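Local coordinates for protein LYND (Lyngbya aestuarii, PDB 4V1T) that probably acts as an ATP-dependent, magnesium-requiring YcaO cyclodehydratase that converts residues of a peptide substrate into heterocycles, at residues B[633-636]-B[637-641]; B[574-577]-B[578-582]. One frame throughout, in Å; residues are numbered along the deposited sequence.

Contact 1 of 2, residues B[633-636]-B[637-641]. With MG (magnesium ion), chain N; ADP (adenosine-5'-diphosphate), chain L.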
# COMPACT_ATOMS: atom_id res chain seq x y z
N ALA B 633 -2.58 -1.40 -29.36
CA ALA B 633 -2.92 -2.77 -29.72
C ALA B 633 -1.70 -3.67 -29.58
O ALA B 633 -1.78 -4.75 -29.01
CB ALA B 633 -3.47 -2.82 -31.14
N ILE B 634 -0.56 -3.22 -30.11
CA ILE B 634 0.68 -3.98 -29.99
C ILE B 634 1.08 -4.07 -28.53
O ILE B 634 1.57 -5.09 -28.07
CB ILE B 634 1.82 -3.32 -30.81
CG1 ILE B 634 1.48 -3.32 -32.31
CG2 ILE B 634 3.14 -4.05 -30.58
CD1 ILE B 634 2.36 -2.41 -33.14
N LEU B 635 0.86 -2.97 -27.80
CA LEU B 635 1.18 -2.92 -26.39
C LEU B 635 0.39 -3.96 -25.61
O LEU B 635 0.93 -4.63 -24.73
CB LEU B 635 0.89 -1.51 -25.84
CG LEU B 635 1.54 -1.09 -24.53
CD1 LEU B 635 3.05 -1.26 -24.58
CD2 LEU B 635 1.18 0.36 -24.23
N ARG B 636 -0.89 -4.10 -25.93
CA ARG B 636 -1.74 -5.08 -25.28
C ARG B 636 -1.23 -6.48 -25.57
O ARG B 636 -1.08 -7.30 -24.67
CB ARG B 636 -3.19 -4.96 -25.76
CG ARG B 636 -3.92 -3.74 -25.20
CD ARG B 636 -5.40 -3.82 -25.53
NE ARG B 636 -6.00 -5.04 -24.98
CZ ARG B 636 -6.31 -5.23 -23.70
NH1 ARG B 636 -6.08 -4.28 -22.80
NH2 ARG B 636 -6.84 -6.38 -23.32
N ALA B 637 -0.95 -6.74 -26.85
CA ALA B 637 -0.50 -8.05 -27.28
C ALA B 637 0.80 -8.44 -26.59
O ALA B 637 0.92 -9.52 -26.01
CB ALA B 637 -0.30 -8.06 -28.79
N VAL B 638 1.76 -7.54 -26.63
CA VAL B 638 3.10 -7.86 -26.16
C VAL B 638 3.20 -7.92 -24.64
O VAL B 638 4.05 -8.62 -24.10
CB VAL B 638 4.12 -6.86 -26.73
CG1 VAL B 638 4.06 -5.51 -25.99
CG2 VAL B 638 5.49 -7.44 -26.67
N THR B 639 2.33 -7.18 -23.93
CA THR B 639 2.29 -7.26 -22.47
C THR B 639 1.54 -8.52 -22.03
O THR B 639 1.71 -9.01 -20.92
CB THR B 639 1.65 -6.02 -21.83
OG1 THR B 639 0.39 -5.75 -22.44
CG2 THR B 639 2.55 -4.80 -21.97
N GLU B 640 0.69 -9.04 -22.91
CA GLU B 640 0.01 -10.29 -22.61
C GLU B 640 0.98 -11.48 -22.70
O GLU B 640 0.85 -12.45 -21.94
CB GLU B 640 -1.19 -10.51 -23.56
CG GLU B 640 -2.27 -11.38 -22.94
CD GLU B 640 -3.56 -11.38 -23.73
OE1 GLU B 640 -3.65 -12.07 -24.77
OE2 GLU B 640 -4.50 -10.68 -23.28
N VAL B 641 1.96 -11.41 -23.61
CA VAL B 641 2.92 -12.51 -23.73
C VAL B 641 3.80 -12.46 -22.50
O VAL B 641 4.18 -13.51 -21.98
CB VAL B 641 3.77 -12.49 -25.05
CG1 VAL B 641 2.96 -12.02 -26.23
CG2 VAL B 641 5.01 -11.64 -24.92
MG MG N . -6.50 -10.38 -23.54
PB ADP L . -7.58 -8.61 -21.05
O1B ADP L . -9.00 -8.72 -21.53
O2B ADP L . -6.55 -8.93 -22.10
O3B ADP L . -7.36 -9.30 -19.74
PA ADP L . -6.57 -6.27 -19.64
O1A ADP L . -5.96 -5.02 -20.21
O2A ADP L . -5.69 -7.26 -18.90
O3A ADP L . -7.42 -7.01 -20.80
O5' ADP L . -7.74 -5.82 -18.65
C5' ADP L . -8.37 -6.74 -17.77
C4' ADP L . -9.70 -6.15 -17.35
O4' ADP L . -9.50 -5.02 -16.50
C3' ADP L . -10.50 -5.65 -18.54
O3' ADP L . -11.88 -5.91 -18.29
C2' ADP L . -10.28 -4.15 -18.57
O2' ADP L . -11.43 -3.44 -19.03
C1' ADP L . -10.00 -3.83 -17.12
N9 ADP L . -9.03 -2.72 -17.00
C8 ADP L . -7.74 -2.73 -17.39
N7 ADP L . -7.15 -1.54 -17.10
C5 ADP L . -8.07 -0.76 -16.52
C6 ADP L . -8.11 0.61 -15.97
N6 ADP L . -7.00 1.37 -16.02
N1 ADP L . -9.28 1.06 -15.45
C2 ADP L . -10.38 0.29 -15.42
N3 ADP L . -10.41 -0.97 -15.89
C4 ADP L . -9.32 -1.54 -16.45
O HOH W 1 -5.80 -9.00 -24.98
O HOH W 2 -6.23 -11.84 -25.24
O HOH W 3 -8.28 -9.93 -24.47
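The chi3 bend of Arg636 (58°) and the extended chain of Glu640, whose CG stands opposite the backbone N (chi1 -154°), carry one side chain to the diphosphate and the other to the magnesium ion bound to it. The Arg636 guanidinium grips two phosphate oxygens: NH1 donates to ADP O1A, and NH2 reaches the bridging ADP O3A at 2.7 Å along a nearly straight bond (172°), with O3A at the edge of the group. Glu640 OE2 binds magnesium at 2.0 Å, alongside ADP O2B, three waters and one further ligand from outside the two segments. One of these waters accepts from Arg636 NH2, another donates to Glu640 OE1. Lys409 NZ hydrogen-bonds to both Glu640 OE2 and Arg636 O, tying the carboxylate to the backbone. With an alanine at Arg636, ADP O1A and O3A would probably lack these donors, and the magnesium-bound water the N-H it accepts. On the helix itself, Glu640 N donates to Arg636 O at 3.0 Å, while Leu635 O takes two donors, Thr639 N and, at 2.6 Å, Thr639 OG1. Arg636 and Glu640 thus form part of the ADP pocket, consistent with the ATP- and magnesium-binding site of a YcaO cyclodehydratase.

Contact 2 of 2, residues B[574-577]-B[578-582]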
# COMPACT_ATOMS: atom_id res chain seq x y z
N ASN B 574 7.57 4.86 -33.11
CA ASN B 574 8.01 5.95 -32.26
C ASN B 574 7.81 5.60 -30.79
O ASN B 574 7.68 6.48 -29.95
CB ASN B 574 7.23 7.23 -32.62
CG ASN B 574 8.11 8.45 -32.71
OD1 ASN B 574 9.15 8.55 -32.05
ND2 ASN B 574 7.71 9.40 -33.55
N GLU B 575 7.78 4.31 -30.49
CA GLU B 575 7.62 3.81 -29.13
C GLU B 575 8.86 3.03 -28.72
O GLU B 575 9.09 1.93 -29.22
CB GLU B 575 6.39 2.91 -29.04
CG GLU B 575 6.02 2.53 -27.62
CD GLU B 575 5.66 3.74 -26.80
OE1 GLU B 575 4.80 4.52 -27.25
OE2 GLU B 575 6.26 3.90 -25.72
N PRO B 576 9.66 3.58 -27.79
CA PRO B 576 10.92 2.91 -27.45
C PRO B 576 10.72 1.57 -26.72
O PRO B 576 11.62 0.73 -26.72
CB PRO B 576 11.61 3.93 -26.54
CG PRO B 576 10.49 4.64 -25.87
CD PRO B 576 9.37 4.70 -26.87
N TYR B 577 9.54 1.38 -26.14
CA TYR B 577 9.27 0.22 -25.30
C TYR B 577 9.30 -1.13 -26.06
O TYR B 577 9.77 -2.14 -25.53
CB TYR B 577 7.91 0.38 -24.63
CG TYR B 577 7.48 -0.83 -23.83
CD1 TYR B 577 7.86 -0.98 -22.50
CD2 TYR B 577 6.69 -1.83 -24.39
CE1 TYR B 577 7.48 -2.08 -21.76
CE2 TYR B 577 6.30 -2.94 -23.66
CZ TYR B 577 6.69 -3.06 -22.35
OH TYR B 577 6.30 -4.15 -21.61
N PHE B 578 8.78 -1.14 -27.27
CA PHE B 578 8.76 -2.37 -28.06
C PHE B 578 10.19 -2.87 -28.29
O PHE B 578 10.47 -4.06 -28.13
CB PHE B 578 8.06 -2.15 -29.40
CG PHE B 578 6.63 -1.68 -29.27
CD1 PHE B 578 5.86 -2.03 -28.17
CD2 PHE B 578 6.07 -0.87 -30.24
CE1 PHE B 578 4.56 -1.60 -28.05
CE2 PHE B 578 4.76 -0.44 -30.12
CZ PHE B 578 4.01 -0.80 -29.02
N VAL B 579 11.08 -1.96 -28.64
CA VAL B 579 12.46 -2.30 -28.93
C VAL B 579 13.19 -2.79 -27.68
O VAL B 579 13.93 -3.77 -27.72
CB VAL B 579 13.22 -1.10 -29.51
CG1 VAL B 579 14.69 -1.43 -29.72
CG2 VAL B 579 12.60 -0.67 -30.85
N GLN B 580 12.97 -2.10 -26.57
CA GLN B 580 13.58 -2.45 -25.31
C GLN B 580 13.15 -3.83 -24.84
O GLN B 580 13.94 -4.58 -24.29
CB GLN B 580 13.21 -1.43 -24.24
CG GLN B 580 13.86 -0.07 -24.42
CD GLN B 580 13.30 0.96 -23.46
OE1 GLN B 580 12.83 2.01 -23.88
NE2 GLN B 580 13.35 0.66 -22.16
N LEU B 581 11.88 -4.16 -25.06
CA LEU B 581 11.36 -5.45 -24.62
C LEU B 581 11.92 -6.59 -25.45
O LEU B 581 12.25 -7.65 -24.91
CB LEU B 581 9.84 -5.48 -24.69
CG LEU B 581 9.17 -6.68 -24.02
CD1 LEU B 581 9.44 -6.71 -22.52
CD2 LEU B 581 7.69 -6.65 -24.29
N GLN B 582 12.04 -6.38 -26.76
CA GLN B 582 12.67 -7.37 -27.65
C GLN B 582 14.07 -7.71 -27.17
O GLN B 582 14.47 -8.87 -27.16
CB GLN B 582 12.73 -6.87 -29.08
CG GLN B 582 11.42 -6.94 -29.83
CD GLN B 582 11.59 -6.65 -31.31
OE1 GLN B 582 12.00 -5.54 -31.70
NE2 GLN B 582 11.29 -7.63 -32.15
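Glu575 lays its CG over one face of the Phe578 ring, 4.1 Å from the centroid and only 12° off the normal, a CH-pi contact at the start of a helix. The bend at chi2 (62°) turns the carboxylate away from the ring, and its charge is met by a salt bridge from OE2 to Lys411. The aliphatic part of Glu575 thus serves the ring while its polar end serves the lysine. Two backbone acceptors near the helix start are satisfied within the helix: Pro576 O receives Gln580 N at 3.1 Å, and Tyr577 O receives Leu581 N at 3.0 Å. Next along, Phe578 O takes Gln582 N. Pro576 has no N-H to offer, which is compatible with a place near a helix start, where backbone nitrogens lack a carbonyl one turn earlier. The Tyr577 and Phe578 side chains cross at about a right angle, with Phe578 CD1 at the tyrosine edge, 3.9 Å from Tyr577 CD2. Tyr577 and Leu581 instead run side by side, CE2 of the tyrosine lying 4.0 Å from Leu581 CD2. The buried phenol is accounted for by a hydrogen bond from Tyr577 OH to the carbonyl of Leu379, and Gln582 NE2 finds Leu592 O on strand 590-596. These are the features of the N-terminal turn of a helix with a proline near its start, here helix 576-587 of the YcaO domain.

In the fold
The two contacts lie in series, contact 2 near the start of helix 576-587 and contact 1 in the first half of helix 630-649, with strands 590-596, 605-612 and 621-626 between them in the chain. Their centres are 12 Å apart. The helices pack directly: Leu635 CD1 rests on Tyr577 CD2 at 3.7 Å, Val638 meets Leu581, and Ile634 touches Phe578. Helix 630-649 is therefore two-sided, with one side against helix 576-587 and another turned to nucleotide and magnesium. Contact 2 itself stands off the site, the side chain of Tyr577 about 12 Å from ADP, so it joins the nucleotide-binding helix to its neighbour within the YcaO region.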